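Local coordinates for uncharacterized protein (Wolinella succinogenes, PDB 3PU6), which is probably a hydrogenase maturation protease, an endopeptidase that would activate its target enzyme by cleaving the precursor, at residues Leu51-Met65 against Leu100-Val114. Sequence-based numbering, arbitrary orientation.
Sequences LRELAPDVIVVADAM and LRGICSKTIFLGISV
Ile59 is gripped through both of its backbone polar atoms: its N donates to Lys106 O, and its O accepts from Ile108 N at 2.8 Å. Six more backbone bonds, alternating in direction and closing with Met65 N to Ile112 O and Val114 N to Met65 O, establish a parallel ladder between 58-65 and 106-114, whose axes differ by 26°.

Apolar packing differs on the two faces. Alongside Leu100, Ile103 and Cys104 at the helix end, Ile59 has CG1 anti to its carbonyl carbon (chi1 -57°), which carries CD1 to 3.4 Å from Cys104 CB, between the strand and the C-terminal end of helix 94-103. Leu100 CD1 meets Val61 CB at 3.9 Å, while Ile103 CD1 lies against Leu51 CB at 3.6 Å, joining helix 48-54 to the C-terminal end of helix 94-103. Shortening Ile59 to an alanine would probably leave a gap beside Cys104 CB and cost strand 58-66 its contact with the end of helix 94-103 there. On the other face Val60 CG1 and CG2 pack against Leu110 CB and Ile108 CB, beneath helix 128-147.

A Met-aromatic contact is made by the selenium of selenomethionine Met65, which sits at the edge of the Phe109 ring, SE 5.3 Å from the centroid and 88° off the normal. Beyond it, Met65 CE lies against the Gly111 backbone, 3.6 Å from Gly111 O.

Strand 58-66 also bonds to strand 5-10, so the chemistry implies a central, largely apolar sheet layer held by backbone bonds and packed by helices on both faces.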
ATOM      1  N   LEU A  51       0.987  13.670  -5.533  1.00 38.32           N
ATOM      2  CA  LEU A  51       2.016  13.372  -4.575  1.00 38.16           C
ATOM      3  C   LEU A  51       3.079  14.456  -4.501  1.00 39.08           C
ATOM      4  O   LEU A  51       3.438  14.880  -3.411  1.00 38.92           O
ATOM      5  CB  LEU A  51       2.645  12.014  -4.866  1.00 40.71           C
ATOM      6  CG  LEU A  51       1.805  10.801  -4.448  1.00 41.82           C
ATOM      7  CD1 LEU A  51       2.476   9.494  -4.888  1.00 38.47           C
ATOM      8  CD2 LEU A  51       1.529  10.807  -2.943  1.00 38.84           C
ATOM      9  N   ARG A  52       3.606  14.898  -5.637  1.00 38.94           N
ATOM     10  CA  ARG A  52       4.597  15.964  -5.603  1.00 38.88           C
ATOM     11  C   ARG A  52       3.980  17.156  -4.893  1.00 40.66           C
ATOM     12  O   ARG A  52       4.605  17.812  -4.059  1.00 40.08           O
ATOM     13  CB  ARG A  52       4.991  16.402  -7.005  1.00 40.72           C
ATOM     14  CG  ARG A  52       5.665  15.353  -7.870  1.00 45.04           C
ATOM     15  CD  ARG A  52       5.785  15.839  -9.331  1.00 43.90           C
ATOM     16  NE  ARG A  52       6.015  14.717 -10.250  1.00 48.37           N
ATOM     17  CZ  ARG A  52       5.254  14.428 -11.307  1.00 49.19           C
ATOM     18  NH1 ARG A  52       4.216  15.206 -11.599  1.00 49.27           N
ATOM     19  NH2 ARG A  52       5.540  13.376 -12.086  1.00 44.95           N
ATOM     20  N   GLU A  53       2.723  17.403  -5.240  1.00 40.13           N
ATOM     21  CA  GLU A  53       2.022  18.622  -4.909  1.00 38.22           C
ATOM     22  C   GLU A  53       1.661  18.690  -3.427  1.00 41.34           C
ATOM     23  O   GLU A  53       1.535  19.773  -2.845  1.00 44.15           O
ATOM     24  CB  GLU A  53       0.763  18.696  -5.769  1.00 38.33           C
ATOM     25  CG  GLU A  53       0.032  20.023  -5.700  1.00 40.15           C
ATOM     26  CD  GLU A  53       0.913  21.208  -6.067  1.00 40.63           C
ATOM     27  OE1 GLU A  53       1.755  21.092  -6.990  1.00 39.04           O
ATOM     28  OE2 GLU A  53       0.753  22.266  -5.423  1.00 41.85           O
ATOM     29  N   LEU A  54       1.493  17.528  -2.819  1.00 39.60           N
ATOM     30  CA  LEU A  54       1.120  17.440  -1.421  1.00 39.39           C
ATOM     31  C   LEU A  54       2.334  17.375  -0.484  1.00 40.24           C
ATOM     32  O   LEU A  54       2.232  17.716   0.687  1.00 41.73           O
ATOM     33  CB  LEU A  54       0.236  16.218  -1.235  1.00 40.73           C
ATOM     34  CG  LEU A  54      -0.027  15.706   0.171  1.00 40.59           C
ATOM     35  CD1 LEU A  54      -0.683  16.798   0.980  1.00 39.67           C
ATOM     36  CD2 LEU A  54      -0.908  14.480   0.089  1.00 39.30           C
ATOM     37  N   ALA A  55       3.469  16.927  -1.014  1.00 41.07           N
ATOM     38  CA  ALA A  55       4.740  16.816  -0.277  1.00 40.25           C
ATOM     39  C   ALA A  55       4.671  16.057   1.056  1.00 42.23           C
ATOM     40  O   ALA A  55       5.183  16.532   2.078  1.00 41.94           O
ATOM     41  CB  ALA A  55       5.368  18.187  -0.086  1.00 39.20           C
ATOM     42  N   PRO A  56       4.080  14.848   1.037  1.00 42.36           N
ATOM     43  CA  PRO A  56       3.797  14.095   2.269  1.00 38.54           C
ATOM     44  C   PRO A  56       5.030  13.956   3.149  1.00 37.38           C
ATOM     45  O   PRO A  56       6.144  14.023   2.635  1.00 37.75           O
ATOM     46  CB  PRO A  56       3.377  12.709   1.755  1.00 37.32           C
ATOM     47  CG  PRO A  56       3.058  12.889   0.318  1.00 41.12           C
ATOM     48  CD  PRO A  56       3.901  14.025  -0.174  1.00 41.01           C
ATOM     49  N   ASP A  57       4.826  13.773   4.453  1.00 36.87           N
ATOM     50  CA  ASP A  57       5.912  13.418   5.367  1.00 37.06           C
ATOM     51  C   ASP A  57       6.119  11.910   5.307  1.00 37.00           C
ATOM     52  O   ASP A  57       7.243  11.418   5.364  1.00 36.97           O
ATOM     53  CB  ASP A  57       5.581  13.810   6.809  1.00 36.71           C
ATOM     54  CG  ASP A  57       5.474  15.312   7.006  1.00 39.23           C
ATOM     55  OD1 ASP A  57       6.442  16.029   6.679  1.00 39.92           O
ATOM     56  OD2 ASP A  57       4.423  15.772   7.515  1.00 40.10           O
ATOM     57  N   VAL A  58       5.011  11.189   5.189  1.00 36.15           N
ATOM     58  CA  VAL A  58       5.018   9.740   5.142  1.00 35.54           C
ATOM     59  C   VAL A  58       4.201   9.172   3.974  1.00 35.38           C
ATOM     60  O   VAL A  58       3.028   9.484   3.813  1.00 34.88           O
ATOM     61  CB  VAL A  58       4.421   9.173   6.425  1.00 34.32           C
ATOM     62  CG1 VAL A  58       4.401   7.667   6.370  1.00 34.22           C
ATOM     63  CG2 VAL A  58       5.201   9.662   7.607  1.00 36.81           C
ATOM     64  N   ILE A  59       4.828   8.313   3.183  1.00 35.30           N
ATOM     65  CA  ILE A  59       4.126   7.538   2.170  1.00 34.35           C
ATOM     66  C   ILE A  59       4.205   6.046   2.482  1.00 32.63           C
ATOM     67  O   ILE A  59       5.277   5.456   2.525  1.00 31.19           O
ATOM     68  CB  ILE A  59       4.712   7.743   0.752  1.00 34.57           C
ATOM     69  CG1 ILE A  59       4.695   9.218   0.369  1.00 35.62           C
ATOM     70  CG2 ILE A  59       3.953   6.895  -0.257  1.00 31.53           C
ATOM     71  CD1 ILE A  59       5.473   9.520  -0.879  1.00 37.75           C
ATOM     72  N   VAL A  60       3.052   5.447   2.703  1.00 32.56           N
ATOM     73  CA  VAL A  60       2.944   4.014   2.716  1.00 31.71           C
ATOM     74  C   VAL A  60       2.374   3.583   1.374  1.00 32.36           C
ATOM     75  O   VAL A  60       1.309   4.054   0.957  1.00 31.52           O
ATOM     76  CB  VAL A  60       2.027   3.537   3.837  1.00 32.17           C
ATOM     77  CG1 VAL A  60       1.759   2.057   3.698  1.00 30.60           C
ATOM     78  CG2 VAL A  60       2.656   3.836   5.178  1.00 33.84           C
ATOM     79  N   VAL A  61       3.109   2.703   0.694  1.00 31.89           N
ATOM     80  CA  VAL A  61       2.670   2.125  -0.567  1.00 31.28           C
ATOM     81  C   VAL A  61       2.305   0.673  -0.311  1.00 29.87           C
ATOM     82  O   VAL A  61       3.156  -0.113   0.037  1.00 30.34           O
ATOM     83  CB  VAL A  61       3.750   2.279  -1.694  1.00 31.46           C
ATOM     84  CG1 VAL A  61       5.110   1.806  -1.232  1.00 31.61           C
ATOM     85  CG2 VAL A  61       3.334   1.549  -2.956  1.00 30.92           C
ATOM     86  N   ALA A  62       1.028   0.339  -0.451  1.00 29.81           N
ATOM     87  CA  ALA A  62       0.552  -1.016  -0.220  1.00 29.77           C
ATOM     88  C   ALA A  62       0.199  -1.775  -1.510  1.00 30.62           C
ATOM     89  O   ALA A  62      -0.340  -1.199  -2.453  1.00 30.51           O
ATOM     90  CB  ALA A  62      -0.632  -0.991   0.700  1.00 27.82           C
ATOM     91  N   ASP A  63       0.492  -3.077  -1.528  1.00 30.33           N
ATOM     92  CA  ASP A  63       0.279  -3.910  -2.714  1.00 31.06           C
ATOM     93  C   ASP A  63       0.057  -5.362  -2.347  1.00 30.51           C
ATOM     94  O   ASP A  63       0.550  -5.824  -1.336  1.00 30.21           O
ATOM     95  CB  ASP A  63       1.478  -3.828  -3.670  1.00 30.00           C
ATOM     96  CG  ASP A  63       1.094  -4.172  -5.103  1.00 34.16           C
ATOM     97  OD1 ASP A  63      -0.122  -4.386  -5.350  1.00 33.38           O
ATOM     98  OD2 ASP A  63       1.990  -4.219  -5.988  1.00 35.92           O
ATOM     99  N   ALA A  64      -0.691  -6.079  -3.177  1.00 31.07           N
ATOM    100  CA  ALA A  64      -0.727  -7.531  -3.106  1.00 30.79           C
ATOM    101  C   ALA A  64       0.630  -8.059  -3.543  1.00 32.08           C
ATOM    102  O   ALA A  64       1.279  -7.488  -4.418  1.00 31.24           O
ATOM    103  CB  ALA A  64      -1.810  -8.084  -4.012  1.00 29.22           C
HETATM  104  N   MSE A  65       1.085  -9.139  -2.923  1.00 32.88           N
HETATM  105  CA  MSE A  65       2.228  -9.849  -3.492  1.00 35.93           C
HETATM  106  C   MSE A  65       1.971 -11.342  -3.483  1.00 33.81           C
HETATM  107  O   MSE A  65       1.704 -11.936  -2.444  1.00 32.91           O
HETATM  108  CB  MSE A  65       3.541  -9.475  -2.815  1.00 36.24           C
HETATM  109  CG  MSE A  65       3.436  -9.336  -1.328  1.00 36.89           C
HETATM  110 SE   MSE A  65       5.114  -8.701  -0.583  1.00 72.37          SE
HETATM  111  CE  MSE A  65       4.989  -9.485   1.234  1.00 35.41           C
ATOM    112  N   LEU A 100       9.080   7.273  -5.322  1.00 42.41           N
ATOM    113  CA  LEU A 100       8.489   7.748  -4.076  1.00 41.09           C
ATOM    114  C   LEU A 100       9.559   8.188  -3.077  1.00 40.56           C
ATOM    115  O   LEU A 100       9.415   9.217  -2.418  1.00 40.18           O
ATOM    116  CB  LEU A 100       7.597   6.674  -3.462  1.00 39.71           C
ATOM    117  CG  LEU A 100       6.504   6.122  -4.374  1.00 40.85           C
ATOM    118  CD1 LEU A 100       5.846   4.920  -3.724  1.00 39.62           C
ATOM    119  CD2 LEU A 100       5.477   7.196  -4.732  1.00 39.34           C
ATOM    120  N   ARG A 101      10.636   7.416  -2.988  1.00 40.21           N
ATOM    121  CA  ARG A 101      11.731   7.748  -2.097  1.00 40.41           C
ATOM    122  C   ARG A 101      12.289   9.107  -2.451  1.00 40.73           C
ATOM    123  O   ARG A 101      12.880   9.782  -1.609  1.00 41.00           O
ATOM    124  CB  ARG A 101      12.849   6.719  -2.196  1.00 41.16           C
ATOM    125  CG  ARG A 101      12.464   5.328  -1.799  1.00 41.71           C
ATOM    126  CD  ARG A 101      13.605   4.351  -2.112  1.00 44.94           C
ATOM    127  NE  ARG A 101      14.576   4.205  -1.031  1.00 42.70           N
ATOM    128  CZ  ARG A 101      15.750   4.827  -0.975  1.00 43.99           C
ATOM    129  NH1 ARG A 101      16.117   5.656  -1.939  1.00 44.12           N
ATOM    130  NH2 ARG A 101      16.562   4.620   0.053  1.00 44.15           N
ATOM    131  N   GLY A 102      12.116   9.494  -3.710  1.00 40.71           N
ATOM    132  CA  GLY A 102      12.607  10.768  -4.190  1.00 39.78           C
ATOM    133  C   GLY A 102      11.678  11.902  -3.822  1.00 40.60           C
ATOM    134  O   GLY A 102      12.117  13.019  -3.600  1.00 41.17           O
ATOM    135  N   ILE A 103      10.384  11.616  -3.773  1.00 40.88           N
ATOM    136  CA  ILE A 103       9.432  12.577  -3.253  1.00 41.70           C
ATOM    137  C   ILE A 103       9.566  12.678  -1.732  1.00 41.41           C
ATOM    138  O   ILE A 103       9.471  13.762  -1.159  1.00 41.18           O
ATOM    139  CB  ILE A 103       7.978  12.144  -3.509  1.00 42.76           C
ATOM    140  CG1 ILE A 103       7.663  11.972  -4.976  1.00 39.90           C
ATOM    141  CG2 ILE A 103       6.983  13.162  -2.918  1.00 42.40           C
ATOM    142  CD1 ILE A 103       6.180  11.802  -5.147  1.00 40.90           C
ATOM    143  N   CYS A 104       9.775  11.528  -1.094  1.00 41.54           N
ATOM    144  CA  CYS A 104       9.618  11.388   0.351  1.00 40.33           C
ATOM    145  C   CYS A 104      10.650  10.465   0.976  1.00 41.86           C
ATOM    146  O   CYS A 104      10.880   9.368   0.481  1.00 41.61           O
ATOM    147  CB  CYS A 104       8.250  10.796   0.628  1.00 38.28           C
ATOM    148  SG  CYS A 104       7.821  10.830   2.321  1.00 37.74           S
ATOM    149  N   SER A 105      11.252  10.892   2.080  1.00 43.98           N
ATOM    150  CA  SER A 105      12.229  10.064   2.797  1.00 44.01           C
ATOM    151  C   SER A 105      11.573   8.881   3.531  1.00 44.13           C
ATOM    152  O   SER A 105      12.018   7.729   3.401  1.00 43.20           O
ATOM    153  CB  SER A 105      13.013  10.917   3.790  1.00 46.90           C
ATOM    154  OG  SER A 105      12.141  11.491   4.750  1.00 49.00           O
ATOM    155  N   LYS A 106      10.528   9.173   4.305  1.00 40.45           N
ATOM    156  CA  LYS A 106       9.711   8.124   4.896  1.00 39.13           C
ATOM    157  C   LYS A 106       8.820   7.411   3.885  1.00 38.17           C
ATOM    158  O   LYS A 106       7.597   7.528   3.955  1.00 35.76           O
ATOM    159  CB  LYS A 106       8.818   8.673   5.990  1.00 39.23           C
ATOM    160  CG  LYS A 106       9.399   8.575   7.371  1.00 44.78           C
ATOM    161  CD  LYS A 106      10.045   7.222   7.621  1.00 44.07           C
ATOM    162  CE  LYS A 106      10.630   7.185   9.025  1.00 44.49           C
ATOM    163  NZ  LYS A 106      11.584   6.061   9.186  1.00 47.46           N
ATOM    164  N   THR A 107       9.426   6.664   2.963  1.00 36.48           N
ATOM    165  CA  THR A 107       8.671   5.748   2.128  1.00 34.80           C
ATOM    166  C   THR A 107       8.659   4.349   2.720  1.00 34.43           C
ATOM    167  O   THR A 107       9.678   3.665   2.773  1.00 34.82           O
ATOM    168  CB  THR A 107       9.223   5.641   0.698  1.00 36.76           C
ATOM    169  OG1 THR A 107       9.227   6.937   0.088  1.00 39.51           O
ATOM    170  CG2 THR A 107       8.348   4.690  -0.125  1.00 33.71           C
ATOM    171  N   ILE A 108       7.481   3.917   3.129  1.00 32.04           N
ATOM    172  CA  ILE A 108       7.318   2.617   3.720  1.00 30.92           C
ATOM    173  C   ILE A 108       6.575   1.685   2.781  1.00 29.82           C
ATOM    174  O   ILE A 108       5.527   2.046   2.264  1.00 30.19           O
ATOM    175  CB  ILE A 108       6.560   2.742   5.060  1.00 31.22           C
ATOM    176  CG1 ILE A 108       7.450   3.454   6.087  1.00 31.74           C
ATOM    177  CG2 ILE A 108       6.107   1.378   5.555  1.00 30.03           C
ATOM    178  CD1 ILE A 108       6.697   4.323   7.028  1.00 32.88           C
ATOM    179  N   PHE A 109       7.120   0.485   2.561  1.00 30.80           N
ATOM    180  CA  PHE A 109       6.416  -0.557   1.802  1.00 30.07           C
ATOM    181  C   PHE A 109       5.592  -1.471   2.704  1.00 29.47           C
ATOM    182  O   PHE A 109       6.045  -1.863   3.764  1.00 30.60           O
ATOM    183  CB  PHE A 109       7.370  -1.394   0.918  1.00 30.16           C
ATOM    184  CG  PHE A 109       6.658  -2.450   0.093  1.00 30.48           C
ATOM    185  CD1 PHE A 109       5.948  -2.107  -1.047  1.00 31.56           C
ATOM    186  CD2 PHE A 109       6.653  -3.778   0.491  1.00 30.09           C
ATOM    187  CE1 PHE A 109       5.252  -3.083  -1.779  1.00 32.38           C
ATOM    188  CE2 PHE A 109       5.967  -4.752  -0.238  1.00 30.29           C
ATOM    189  CZ  PHE A 109       5.267  -4.406  -1.364  1.00 32.03           C
ATOM    190  N   LEU A 110       4.378  -1.794   2.273  1.00 29.11           N
ATOM    191  CA  LEU A 110       3.527  -2.762   2.955  1.00 29.67           C
ATOM    192  C   LEU A 110       3.004  -3.833   1.999  1.00 30.01           C
ATOM    193  O   LEU A 110       2.042  -3.594   1.273  1.00 30.09           O
ATOM    194  CB  LEU A 110       2.339  -2.052   3.593  1.00 30.27           C
ATOM    195  CG  LEU A 110       1.466  -2.824   4.600  1.00 31.08           C
ATOM    196  CD1 LEU A 110       0.551  -1.867   5.324  1.00 30.93           C
ATOM    197  CD2 LEU A 110       0.654  -3.932   3.957  1.00 30.99           C
ATOM    198  N   GLY A 111       3.632  -5.010   2.005  1.00 30.32           N
ATOM    199  CA  GLY A 111       3.245  -6.099   1.126  1.00 30.28           C
ATOM    200  C   GLY A 111       2.298  -7.071   1.793  1.00 30.43           C
ATOM    201  O   GLY A 111       2.537  -7.503   2.912  1.00 31.78           O
ATOM    202  N   ILE A 112       1.213  -7.408   1.107  1.00 29.72           N
ATOM    203  CA  ILE A 112       0.212  -8.322   1.627  1.00 28.99           C
ATOM    204  C   ILE A 112       0.233  -9.508   0.710  1.00 29.32           C
ATOM    205  O   ILE A 112      -0.098  -9.403  -0.463  1.00 30.83           O
ATOM    206  CB  ILE A 112      -1.188  -7.686   1.643  1.00 28.24           C
ATOM    207  CG1 ILE A 112      -1.159  -6.373   2.422  1.00 28.90           C
ATOM    208  CG2 ILE A 112      -2.238  -8.628   2.228  1.00 27.37           C
ATOM    209  CD1 ILE A 112      -2.338  -5.450   2.109  1.00 30.24           C
ATOM    210  N   SER A 113       0.657 -10.642   1.233  1.00 29.45           N
ATOM    211  CA  SER A 113       0.856 -11.790   0.379  1.00 30.39           C
ATOM    212  C   SER A 113      -0.491 -12.410   0.058  1.00 29.42           C
ATOM    213  O   SER A 113      -1.364 -12.490   0.931  1.00 26.87           O
ATOM    214  CB  SER A 113       1.839 -12.795   0.995  1.00 30.20           C
ATOM    215  OG  SER A 113       1.355 -13.350   2.199  1.00 35.00           O
ATOM    216  N   VAL A 114      -0.666 -12.791  -1.213  1.00 28.45           N
ATOM    217  CA  VAL A 114      -1.898 -13.428  -1.671  1.00 28.35           C
ATOM    218  C   VAL A 114      -1.562 -14.708  -2.402  1.00 27.98           C
ATOM    219  O   VAL A 114      -0.477 -14.850  -2.904  1.00 29.89           O
ATOM    220  CB  VAL A 114      -2.785 -12.486  -2.550  1.00 29.08           C
ATOM    221  CG1 VAL A 114      -3.433 -11.393  -1.700  1.00 28.27           C
ATOM    222  CG2 VAL A 114      -1.989 -11.855  -3.656  1.00 29.01           C
TER